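Local structure of extracellular solute-binding protein family 5 (Brucella melitensis, 4ONY) at residues A[108-112]-A[179-183]; A[113-119]-A[167-173]; A[350-354]-A[392-396]. The protein probably binds peptides or related solutes in the periplasm and delivers them to an ABC transporter for import. All blocks are in the same frame, centred on the assembly; numbering follows the deposited sequence.

Overall arrangement
Contacts 1 and 2 belong to one region and contact 3 to another. The segments of contact 2 are nested within the loop closed by contact 1: the turn at 108-112 leads directly into strand 114-119, and strand 168-173 is followed by helix 181-187. The centres of contacts 1 and 2 are about 11 Å apart, and they touch where the Phe181 ring packs on Phe173. Contact 3 comes later in the chain, its centre about 38 Å from that of contact 1 and about 46 Å from that of contact 2; contacts 2 and 3 lie on opposite sides of the chain's centre. The bound P4G lies in a separate pocket of Gln222, Gln225, Arg226, Tyr256 and Tyr257.

Contact 1 (A[108-112]-A[179-183]); sequences IDPER and REFPM
Arg112 and Arg179 cross at about a right angle, yet their guanidinium groups lie face to face, centres 4.3 Å apart and planes 21° from parallel. NH2 of Arg179 sits over the middle of the Arg112 group, 3.7 Å from Arg112 NE. Each arginine also donates to the other segment's backbone. The extended Arg112 chain brings NH1 within 2.9 Å of Arg179 O, which it meets from above the carbonyl plane. Arg179 bends at its third torsion (chi3 64°) and points NH1 at Pro110 O, 3.1 Å away in a nearly straight bond (172°).

Pro110 O belongs to a type I turn, Asp109 to Arg112, that links two strands of a beta-hairpin; proline suits its second position because the ring already fixes the required phi. Beside the aliphatic part of Arg112, Pro182 in the first turn of helix 181-187 offers a compact apolar surface, its CB 4.0 Å from Ile108 CD1 and its CG 4.1 Å from Arg112 CB.

A water accepts from Arg179 NH1 and donates to Glu111 O and OE1. Arg535, salt-bridged to Glu111, also nears Arg179 NH1; with that carboxylate shared, carbonyl acceptors, including Met21 O for Arg112 NH2, probably offset much of the repulsion.

Contact 2 (A[113-119]-A[167-173]); sequences KWVEFTL and RSVRFTF
Strands 114-119 and 168-173, running from Trp114 opposite Thr172 to Thr118 opposite Ser168, are neighbours in an antiparallel beta sheet, their directions 168° apart. Strand 97-108 flanks the first and strand 158-165 the second, so both are interior strands.

Backbone bonds set the register. The hydrogen-bonded pairs Val115-Phe171 and Phe117-Val169 each exchange two N-H...O bonds, and Phe173 N to Lys113 O and Leu119 N to Arg167 O extend the series at either end.

Charge and pi interactions meet on the face that bears Trp114, Glu116 and Arg170. The Arg170 guanidinium lies flat on the indole, planes 15° apart, in a cation-pi contact with CZ 3.8 Å from the centroid of the six-membered ring. Trp114 chi1 of 58° puts CG between the backbone N and carbonyl carbon, which brings the indole back over the strand to meet that cation. Arg170 also grips Glu116 side-on: NE (3.2 Å) and NH2 (3.0 Å) both reach OE1, while OE2 bonds to Thr164. A flat cation suits this place, since its face can stack while its edge still donates. Farther along, the small hydroxyls Thr118 OG1 and Ser168 OG are hydrogen-bonded at 2.9 Å.

Apolar packing fills the other face. The Phe117 and Phe171 rings meet obliquely, CD2 of Phe117 lying 3.8 Å from CE1 of Phe171, and Val115 CG1 touches Phe173 CZ at 3.7 Å. Helix 181-187 covers Phe117 with Ile185 and Ala186, Phe171 with Ile185, and Phe173 with Pro182, which suits bulky hydrophobic side chains.

At the far end Arg167 folds back at its third torsion, and NE donates to Leu119 O at 3.1 Å; a water accepts from Arg167 NH1 and donates to the same oxygen.

Contact 3 (A[350-354]-A[392-396]); sequences RRTQS and WHPPV
Gln353 gives up the most surface here, and its extended side chain reaches across to both His393 and Pro394. With CG anti to the carbonyl carbon (chi1 -53°) and the chain straight beyond it, OE1 arrives at the imidazole edge. His393 ND1 donates to it at 2.7 Å, on a lone pair in the amide plane and almost exactly in the plane of the ring; the N-H...O angle of 151° is moderately bent. Amide and imidazole planes are turned 43° from one another. Glutamine suits the position because it combines a long apolar stem with a neutral acceptor: CG packs 3.6 Å from Pro394 CD before the carbonyl oxygen is reached. The backbone takes part as well, Gln353 O lying in the plane of the Trp392 ring 3.4 Å from CZ3, at its edge.

Strand 350-351, just before Gln353, is an edge strand of a six-stranded mixed sheet and pairs antiparallel with strand 557-562. The contact thus joins the chain leaving that sheet edge to the irregular connection between helices 385-389 and 404-416.

Pro394, second in buried surface, wedges between Gln353 and Arg351, showing CD and CG to the former and CB to the latter. A rigid ring suits the place, because it presents carbon to both the glutamine stem and the guanidinium face. Its CB sits over one face of the Arg351 guanidinium, 3.6 Å from NH1. Arg351 bends at its second torsion, and its NH2 bonds to Pro559 O in the neighbouring strand. At the guanidinium edge a water accepts from Arg351 NH1 at 3.1 Å and lies 2.7 Å from Pro395 O.

Contact 1 (A[108-112]-A[179-183])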
loop_
_atom_site.group_PDB
_atom_site.type_symbol
_atom_site.label_atom_id
_atom_site.label_comp_id
_atom_site.label_asym_id
_atom_site.label_seq_id
_atom_site.Cartn_x
_atom_site.Cartn_y
_atom_site.Cartn_z
ATOM N N ILE A 108 -11.475 -12.539 -22.324
ATOM C CA ILE A 108 -12.135 -12.692 -21.036
ATOM C C ILE A 108 -13.661 -12.620 -21.177
ATOM O O ILE A 108 -14.174 -11.879 -21.997
ATOM C CB ILE A 108 -11.631 -11.645 -20.020
ATOM C CG1 ILE A 108 -12.114 -11.991 -18.602
ATOM C CG2 ILE A 108 -12.064 -10.232 -20.394
ATOM C CD1 ILE A 108 -11.425 -11.182 -17.517
ATOM N N ASP A 109 -14.357 -13.404 -20.374
ATOM C CA ASP A 109 -15.815 -13.392 -20.267
ATOM C C ASP A 109 -16.298 -12.050 -19.710
ATOM O O ASP A 109 -15.774 -11.588 -18.705
ATOM C CB ASP A 109 -16.198 -14.527 -19.302
ATOM C CG ASP A 109 -17.689 -14.704 -19.160
ATOM O OD1 ASP A 109 -18.406 -14.687 -20.179
ATOM O OD2 ASP A 109 -18.166 -14.782 -18.014
ATOM N N PRO A 110 -17.310 -11.429 -20.324
ATOM C CA PRO A 110 -17.898 -10.211 -19.699
ATOM C C PRO A 110 -18.258 -10.401 -18.228
ATOM O O PRO A 110 -18.048 -9.523 -17.431
ATOM C CB PRO A 110 -19.173 -9.959 -20.540
ATOM C CG PRO A 110 -18.897 -10.610 -21.854
ATOM C CD PRO A 110 -18.013 -11.792 -21.573
ATOM N N GLU A 111 -18.796 -11.572 -17.881
ATOM C CA GLU A 111 -19.145 -11.883 -16.494
ATOM C C GLU A 111 -17.974 -12.462 -15.708
ATOM O O GLU A 111 -18.147 -12.867 -14.584
ATOM C CB GLU A 111 -20.368 -12.807 -16.443
ATOM C CG GLU A 111 -21.688 -12.111 -16.831
ATOM C CD GLU A 111 -21.984 -10.870 -15.976
ATOM O OE1 GLU A 111 -22.091 -10.969 -14.741
ATOM O OE2 GLU A 111 -22.084 -9.763 -16.528
ATOM N N ARG A 112 -16.790 -12.541 -16.322
ATOM C CA ARG A 112 -15.565 -13.010 -15.661
ATOM C C ARG A 112 -15.608 -14.429 -15.074
ATOM O O ARG A 112 -14.988 -14.701 -14.067
ATOM C CB ARG A 112 -15.094 -12.000 -14.635
ATOM C CG ARG A 112 -14.649 -10.724 -15.353
ATOM C CD ARG A 112 -13.816 -9.791 -14.495
ATOM N NE ARG A 112 -13.501 -8.603 -15.242
ATOM C CZ ARG A 112 -13.010 -7.475 -14.728
ATOM N NH1 ARG A 112 -12.767 -7.346 -13.429
ATOM N NH2 ARG A 112 -12.811 -6.446 -15.510
ATOM N N ARG A 179 -15.107 -10.763 -9.351
ATOM C CA ARG A 179 -14.688 -10.019 -10.503
ATOM C C ARG A 179 -13.232 -9.599 -10.445
ATOM O O ARG A 179 -12.609 -9.475 -11.494
ATOM C CB ARG A 179 -15.618 -8.832 -10.740
ATOM C CG ARG A 179 -16.976 -9.291 -11.291
ATOM C CD ARG A 179 -17.875 -8.110 -11.609
ATOM N NE ARG A 179 -17.292 -7.320 -12.670
ATOM C CZ ARG A 179 -17.287 -7.631 -13.968
ATOM N NH1 ARG A 179 -17.925 -8.708 -14.459
ATOM N NH2 ARG A 179 -16.680 -6.812 -14.801
ATOM N N GLU A 180 -12.670 -9.431 -9.240
ATOM C CA GLU A 180 -11.232 -9.171 -9.108
ATOM C C GLU A 180 -10.347 -10.401 -9.398
ATOM O O GLU A 180 -9.226 -10.242 -9.839
ATOM C CB GLU A 180 -10.908 -8.679 -7.691
ATOM C CG GLU A 180 -9.471 -8.204 -7.492
ATOM C CD GLU A 180 -8.951 -8.401 -6.064
ATOM O OE1 GLU A 180 -9.375 -9.335 -5.364
ATOM O OE2 GLU A 180 -8.059 -7.644 -5.673
ATOM N N PHE A 181 -10.854 -11.620 -9.203
ATOM C CA PHE A 181 -9.997 -12.805 -9.267
ATOM C C PHE A 181 -9.182 -12.985 -10.556
ATOM O O PHE A 181 -7.993 -13.320 -10.504
ATOM C CB PHE A 181 -10.769 -14.104 -8.979
ATOM C CG PHE A 181 -9.856 -15.269 -8.683
ATOM C CD1 PHE A 181 -9.039 -15.229 -7.584
ATOM C CD2 PHE A 181 -9.745 -16.322 -9.559
ATOM C CE1 PHE A 181 -8.183 -16.272 -7.297
ATOM C CE2 PHE A 181 -8.877 -17.376 -9.299
ATOM C CZ PHE A 181 -8.098 -17.349 -8.151
ATOM N N PRO A 182 -9.782 -12.752 -11.726
ATOM C CA PRO A 182 -8.953 -12.881 -12.913
ATOM C C PRO A 182 -7.794 -11.921 -12.941
ATOM O O PRO A 182 -6.767 -12.262 -13.509
ATOM C CB PRO A 182 -9.916 -12.581 -14.069
ATOM C CG PRO A 182 -11.265 -12.851 -13.510
ATOM C CD PRO A 182 -11.185 -12.503 -12.057
ATOM N N MET A 183 -7.944 -10.738 -12.339
ATOM C CA MET A 183 -6.817 -9.831 -12.180
ATOM C C MET A 183 -5.639 -10.484 -11.438
ATOM O O MET A 183 -4.479 -10.152 -11.694
ATOM C CB MET A 183 -7.189 -8.537 -11.433
ATOM C CG MET A 183 -8.433 -7.804 -11.946
ATOM S SD MET A 183 -8.317 -7.248 -13.647
ATOM C CE MET A 183 -7.034 -6.010 -13.500
HETATM O O HOH W 1 -19.282 -10.606 -13.210
#

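Contact 2 (A[113-119]-A[167-173])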
loop_
_atom_site.group_PDB
_atom_site.type_symbol
_atom_site.label_atom_id
_atom_site.label_comp_id
_atom_site.label_asym_id
_atom_site.label_seq_id
_atom_site.Cartn_x
_atom_site.Cartn_y
_atom_site.Cartn_z
ATOM N N LYS A 113 -16.297 -15.339 -15.763
ATOM C CA LYS A 113 -16.299 -16.754 -15.395
ATOM C C LYS A 113 -15.139 -17.524 -16.014
ATOM O O LYS A 113 -14.850 -18.656 -15.591
ATOM C CB LYS A 113 -17.628 -17.368 -15.832
ATOM C CG LYS A 113 -18.799 -17.160 -14.849
ATOM C CD LYS A 113 -20.114 -16.672 -15.496
ATOM C CE LYS A 113 -20.547 -17.395 -16.799
ATOM N NZ LYS A 113 -20.790 -16.453 -17.960
ATOM N N TRP A 114 -14.469 -16.941 -16.999
ATOM C CA TRP A 114 -13.221 -17.521 -17.551
ATOM C C TRP A 114 -12.320 -16.433 -18.083
ATOM O O TRP A 114 -12.796 -15.325 -18.368
ATOM C CB TRP A 114 -13.496 -18.551 -18.689
ATOM C CG TRP A 114 -14.271 -17.996 -19.837
ATOM C CD1 TRP A 114 -15.611 -18.073 -20.021
ATOM C CD2 TRP A 114 -13.757 -17.250 -20.952
ATOM N NE1 TRP A 114 -15.974 -17.431 -21.175
ATOM C CE2 TRP A 114 -14.860 -16.921 -21.774
ATOM C CE3 TRP A 114 -12.478 -16.820 -21.331
ATOM C CZ2 TRP A 114 -14.730 -16.157 -22.937
ATOM C CZ3 TRP A 114 -12.339 -16.097 -22.523
ATOM C CH2 TRP A 114 -13.462 -15.766 -23.306
ATOM N N VAL A 115 -11.021 -16.746 -18.185
ATOM C CA VAL A 115 -10.052 -15.871 -18.828
ATOM C C VAL A 115 -9.095 -16.747 -19.614
ATOM O O VAL A 115 -8.758 -17.843 -19.185
ATOM C CB VAL A 115 -9.317 -14.936 -17.820
ATOM C CG1 VAL A 115 -8.485 -15.734 -16.835
ATOM C CG2 VAL A 115 -8.419 -13.921 -18.540
ATOM N N GLU A 116 -8.680 -16.285 -20.776
ATOM C CA GLU A 116 -7.791 -17.054 -21.629
ATOM C C GLU A 116 -6.608 -16.186 -22.097
ATOM O O GLU A 116 -6.800 -15.065 -22.519
ATOM C CB GLU A 116 -8.569 -17.646 -22.815
ATOM C CG GLU A 116 -7.698 -18.437 -23.806
ATOM C CD GLU A 116 -8.531 -19.248 -24.823
ATOM O OE1 GLU A 116 -9.765 -19.199 -24.782
ATOM O OE2 GLU A 116 -7.979 -20.013 -25.624
ATOM N N PHE A 117 -5.401 -16.728 -21.984
ATOM C CA PHE A 117 -4.158 -16.023 -22.295
ATOM C C PHE A 117 -3.485 -16.737 -23.414
ATOM O O PHE A 117 -3.480 -17.986 -23.440
ATOM C CB PHE A 117 -3.222 -16.058 -21.089
ATOM C CG PHE A 117 -3.802 -15.428 -19.854
ATOM C CD1 PHE A 117 -3.757 -14.039 -19.669
ATOM C CD2 PHE A 117 -4.380 -16.212 -18.867
ATOM C CE1 PHE A 117 -4.288 -13.448 -18.523
ATOM C CE2 PHE A 117 -4.933 -15.625 -17.748
ATOM C CZ PHE A 117 -4.878 -14.248 -17.562
ATOM N N THR A 118 -2.902 -15.984 -24.326
ATOM C CA THR A 118 -2.080 -16.559 -25.361
ATOM C C THR A 118 -0.682 -16.023 -25.154
ATOM O O THR A 118 -0.484 -14.811 -25.131
ATOM C CB THR A 118 -2.621 -16.221 -26.750
ATOM O OG1 THR A 118 -3.989 -16.611 -26.805
ATOM C CG2 THR A 118 -1.832 -16.916 -27.871
ATOM N N LEU A 119 0.262 -16.942 -24.949
ATOM C CA LEU A 119 1.644 -16.593 -24.666
ATOM C C LEU A 119 2.341 -16.052 -25.907
ATOM O O LEU A 119 2.025 -16.429 -27.033
ATOM C CB LEU A 119 2.424 -17.803 -24.163
ATOM C CG LEU A 119 1.853 -18.513 -22.923
ATOM C CD1 LEU A 119 2.701 -19.736 -22.566
ATOM C CD2 LEU A 119 1.812 -17.536 -21.773
ATOM N N ARG A 167 -0.226 -22.247 -27.819
ATOM C CA ARG A 167 0.303 -21.324 -26.842
ATOM C C ARG A 167 -0.791 -20.690 -25.985
ATOM O O ARG A 167 -0.534 -19.660 -25.367
ATOM C CB ARG A 167 1.108 -20.228 -27.531
ATOM C CG ARG A 167 2.229 -20.755 -28.391
ATOM C CD ARG A 167 3.157 -19.674 -28.812
ATOM N NE ARG A 167 2.413 -18.551 -29.328
ATOM C CZ ARG A 167 1.891 -18.488 -30.551
ATOM N NH1 ARG A 167 1.221 -17.396 -30.914
ATOM N NH2 ARG A 167 2.036 -19.500 -31.418
ATOM N N SER A 168 -1.986 -21.296 -25.937
ATOM C CA SER A 168 -3.134 -20.717 -25.198
ATOM C C SER A 168 -3.570 -21.526 -23.993
ATOM O O SER A 168 -3.655 -22.743 -24.047
ATOM C CB SER A 168 -4.348 -20.583 -26.099
ATOM O OG SER A 168 -4.177 -19.477 -26.930
ATOM N N VAL A 169 -3.914 -20.829 -22.931
ATOM C CA VAL A 169 -4.364 -21.455 -21.710
ATOM C C VAL A 169 -5.586 -20.746 -21.165
ATOM O O VAL A 169 -5.613 -19.534 -21.043
ATOM C CB VAL A 169 -3.226 -21.559 -20.680
ATOM C CG1 VAL A 169 -2.656 -20.174 -20.285
ATOM C CG2 VAL A 169 -3.715 -22.284 -19.457
ATOM N N ARG A 170 -6.600 -21.507 -20.808
ATOM C CA ARG A 170 -7.842 -20.953 -20.286
ATOM C C ARG A 170 -8.110 -21.379 -18.841
ATOM O O ARG A 170 -7.997 -22.546 -18.512
ATOM C CB ARG A 170 -9.033 -21.374 -21.159
ATOM C CG ARG A 170 -10.345 -20.848 -20.599
ATOM C CD ARG A 170 -11.592 -21.264 -21.372
ATOM N NE ARG A 170 -11.692 -20.554 -22.641
ATOM C CZ ARG A 170 -12.824 -20.079 -23.191
ATOM N NH1 ARG A 170 -14.016 -20.228 -22.590
ATOM N NH2 ARG A 170 -12.776 -19.453 -24.374
ATOM N N PHE A 171 -8.451 -20.415 -17.995
ATOM C CA PHE A 171 -8.869 -20.658 -16.602
ATOM C C PHE A 171 -10.373 -20.471 -16.544
ATOM O O PHE A 171 -10.868 -19.397 -16.893
ATOM C CB PHE A 171 -8.234 -19.606 -15.669
ATOM C CG PHE A 171 -6.736 -19.675 -15.601
ATOM C CD1 PHE A 171 -5.950 -19.159 -16.611
ATOM C CD2 PHE A 171 -6.108 -20.248 -14.518
ATOM C CE1 PHE A 171 -4.562 -19.223 -16.541
ATOM C CE2 PHE A 171 -4.734 -20.325 -14.447
ATOM C CZ PHE A 171 -3.957 -19.823 -15.465
ATOM N N THR A 172 -11.104 -21.497 -16.147
ATOM C CA THR A 172 -12.547 -21.371 -15.901
ATOM C C THR A 172 -12.804 -21.368 -14.409
ATOM O O THR A 172 -12.333 -22.263 -13.704
ATOM C CB THR A 172 -13.309 -22.534 -16.551
ATOM O OG1 THR A 172 -12.946 -22.614 -17.916
ATOM C CG2 THR A 172 -14.846 -22.357 -16.425
ATOM N N PHE A 173 -13.533 -20.367 -13.927
ATOM C CA PHE A 173 -13.706 -20.153 -12.510
ATOM C C PHE A 173 -14.980 -20.766 -11.970
ATOM O O PHE A 173 -15.911 -21.011 -12.713
ATOM C CB PHE A 173 -13.663 -18.647 -12.192
ATOM C CG PHE A 173 -12.415 -17.985 -12.705
ATOM C CD1 PHE A 173 -11.170 -18.428 -12.267
ATOM C CD2 PHE A 173 -12.473 -17.022 -13.662
ATOM C CE1 PHE A 173 -10.011 -17.877 -12.758
ATOM C CE2 PHE A 173 -11.311 -16.447 -14.138
ATOM C CZ PHE A 173 -10.074 -16.872 -13.682
HETATM O O HOH W 2 0.832 -14.876 -29.143
#

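Contact 3 (A[350-354]-A[392-396])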
loop_
_atom_site.group_PDB
_atom_site.type_symbol
_atom_site.label_atom_id
_atom_site.label_comp_id
_atom_site.label_asym_id
_atom_site.label_seq_id
_atom_site.Cartn_x
_atom_site.Cartn_y
_atom_site.Cartn_z
ATOM N N ARG A 350 1.764 17.068 6.499
ATOM C CA ARG A 350 0.495 17.637 6.177
ATOM C C ARG A 350 -0.551 16.812 6.879
ATOM O O ARG A 350 -0.433 15.575 7.015
ATOM C CB ARG A 350 0.245 17.634 4.643
ATOM C CG ARG A 350 -0.263 18.970 4.066
ATOM C CD ARG A 350 0.821 19.925 3.444
ATOM N NE ARG A 350 1.945 20.233 4.359
ATOM C CZ ARG A 350 2.991 21.051 4.108
ATOM N NH1 ARG A 350 3.961 21.189 5.005
ATOM N NH2 ARG A 350 3.095 21.718 2.967
ATOM N N ARG A 351 -1.627 17.483 7.267
ATOM C CA ARG A 351 -2.689 16.829 8.009
ATOM C C ARG A 351 -3.404 15.797 7.128
ATOM O O ARG A 351 -3.744 16.075 5.986
ATOM C CB ARG A 351 -3.738 17.864 8.471
ATOM C CG ARG A 351 -4.755 17.274 9.463
ATOM C CD ARG A 351 -4.147 16.969 10.830
ATOM N NE ARG A 351 -4.990 16.113 11.679
ATOM C CZ ARG A 351 -5.848 16.551 12.634
ATOM N NH1 ARG A 351 -6.019 17.835 12.884
ATOM N NH2 ARG A 351 -6.517 15.669 13.354
ATOM N N THR A 352 -3.662 14.625 7.676
ATOM C CA THR A 352 -4.439 13.606 6.979
ATOM C C THR A 352 -5.901 13.836 7.356
ATOM O O THR A 352 -6.232 14.030 8.523
ATOM C CB THR A 352 -3.991 12.196 7.415
ATOM O OG1 THR A 352 -2.632 11.955 6.998
ATOM C CG2 THR A 352 -4.906 11.156 6.821
ATOM N N GLN A 353 -6.771 13.802 6.375
ATOM C CA GLN A 353 -8.197 14.018 6.599
ATOM C C GLN A 353 -9.110 12.823 6.156
ATOM O O GLN A 353 -10.148 12.665 6.707
ATOM C CB GLN A 353 -8.653 15.257 5.820
ATOM C CG GLN A 353 -7.841 16.514 6.074
ATOM C CD GLN A 353 -8.427 17.693 5.340
ATOM O OE1 GLN A 353 -9.474 18.188 5.659
ATOM N NE2 GLN A 353 -7.792 18.060 4.271
ATOM N N SER A 354 -8.712 12.077 5.132
ATOM C CA SER A 354 -9.513 11.026 4.506
ATOM C C SER A 354 -8.797 9.680 4.662
ATOM O O SER A 354 -7.563 9.649 4.718
ATOM C CB SER A 354 -9.603 11.328 3.010
ATOM O OG SER A 354 -10.186 10.278 2.235
ATOM N N TRP A 392 -16.471 19.702 5.670
ATOM C CA TRP A 392 -15.752 19.206 6.840
ATOM C C TRP A 392 -14.227 19.149 6.635
ATOM O O TRP A 392 -13.742 18.638 5.626
ATOM C CB TRP A 392 -16.247 17.789 7.220
ATOM C CG TRP A 392 -15.440 17.247 8.355
ATOM C CD1 TRP A 392 -15.601 17.525 9.696
ATOM C CD2 TRP A 392 -14.294 16.409 8.248
ATOM N NE1 TRP A 392 -14.604 16.918 10.410
ATOM C CE2 TRP A 392 -13.805 16.206 9.547
ATOM C CE3 TRP A 392 -13.624 15.822 7.178
ATOM C CZ2 TRP A 392 -12.685 15.412 9.806
ATOM C CZ3 TRP A 392 -12.492 15.037 7.425
ATOM C CH2 TRP A 392 -12.035 14.831 8.726
ATOM N N HIS A 393 -13.497 19.635 7.629
ATOM C CA HIS A 393 -12.077 19.387 7.797
ATOM C C HIS A 393 -11.780 19.318 9.294
ATOM O O HIS A 393 -12.476 19.939 10.111
ATOM C CB HIS A 393 -11.213 20.495 7.158
ATOM C CG HIS A 393 -11.627 20.798 5.755
ATOM N ND1 HIS A 393 -11.191 20.057 4.676
ATOM C CD2 HIS A 393 -12.532 21.681 5.267
ATOM C CE1 HIS A 393 -11.769 20.510 3.578
ATOM N NE2 HIS A 393 -12.602 21.483 3.916
ATOM N N PRO A 394 -10.738 18.559 9.660
ATOM C CA PRO A 394 -10.306 18.627 11.018
ATOM C C PRO A 394 -9.937 20.084 11.364
ATOM O O PRO A 394 -9.521 20.824 10.482
ATOM C CB PRO A 394 -9.052 17.762 11.017
ATOM C CG PRO A 394 -9.127 16.920 9.808
ATOM C CD PRO A 394 -9.846 17.762 8.815
ATOM N N PRO A 395 -10.051 20.470 12.639
ATOM C CA PRO A 395 -9.602 21.802 13.059
ATOM C C PRO A 395 -8.176 22.153 12.661
ATOM O O PRO A 395 -7.271 21.310 12.767
ATOM C CB PRO A 395 -9.664 21.750 14.596
ATOM C CG PRO A 395 -10.435 20.561 14.929
ATOM C CD PRO A 395 -10.388 19.610 13.787
ATOM N N VAL A 396 -7.980 23.401 12.236
ATOM C CA VAL A 396 -6.660 23.993 12.049
ATOM C C VAL A 396 -6.500 25.005 13.184
ATOM O O VAL A 396 -7.287 25.931 13.296
ATOM C CB VAL A 396 -6.555 24.675 10.677
ATOM C CG1 VAL A 396 -5.228 25.437 10.514
ATOM C CG2 VAL A 396 -6.755 23.647 9.529
HETATM O O HOH W 3 -5.267 20.343 11.157
#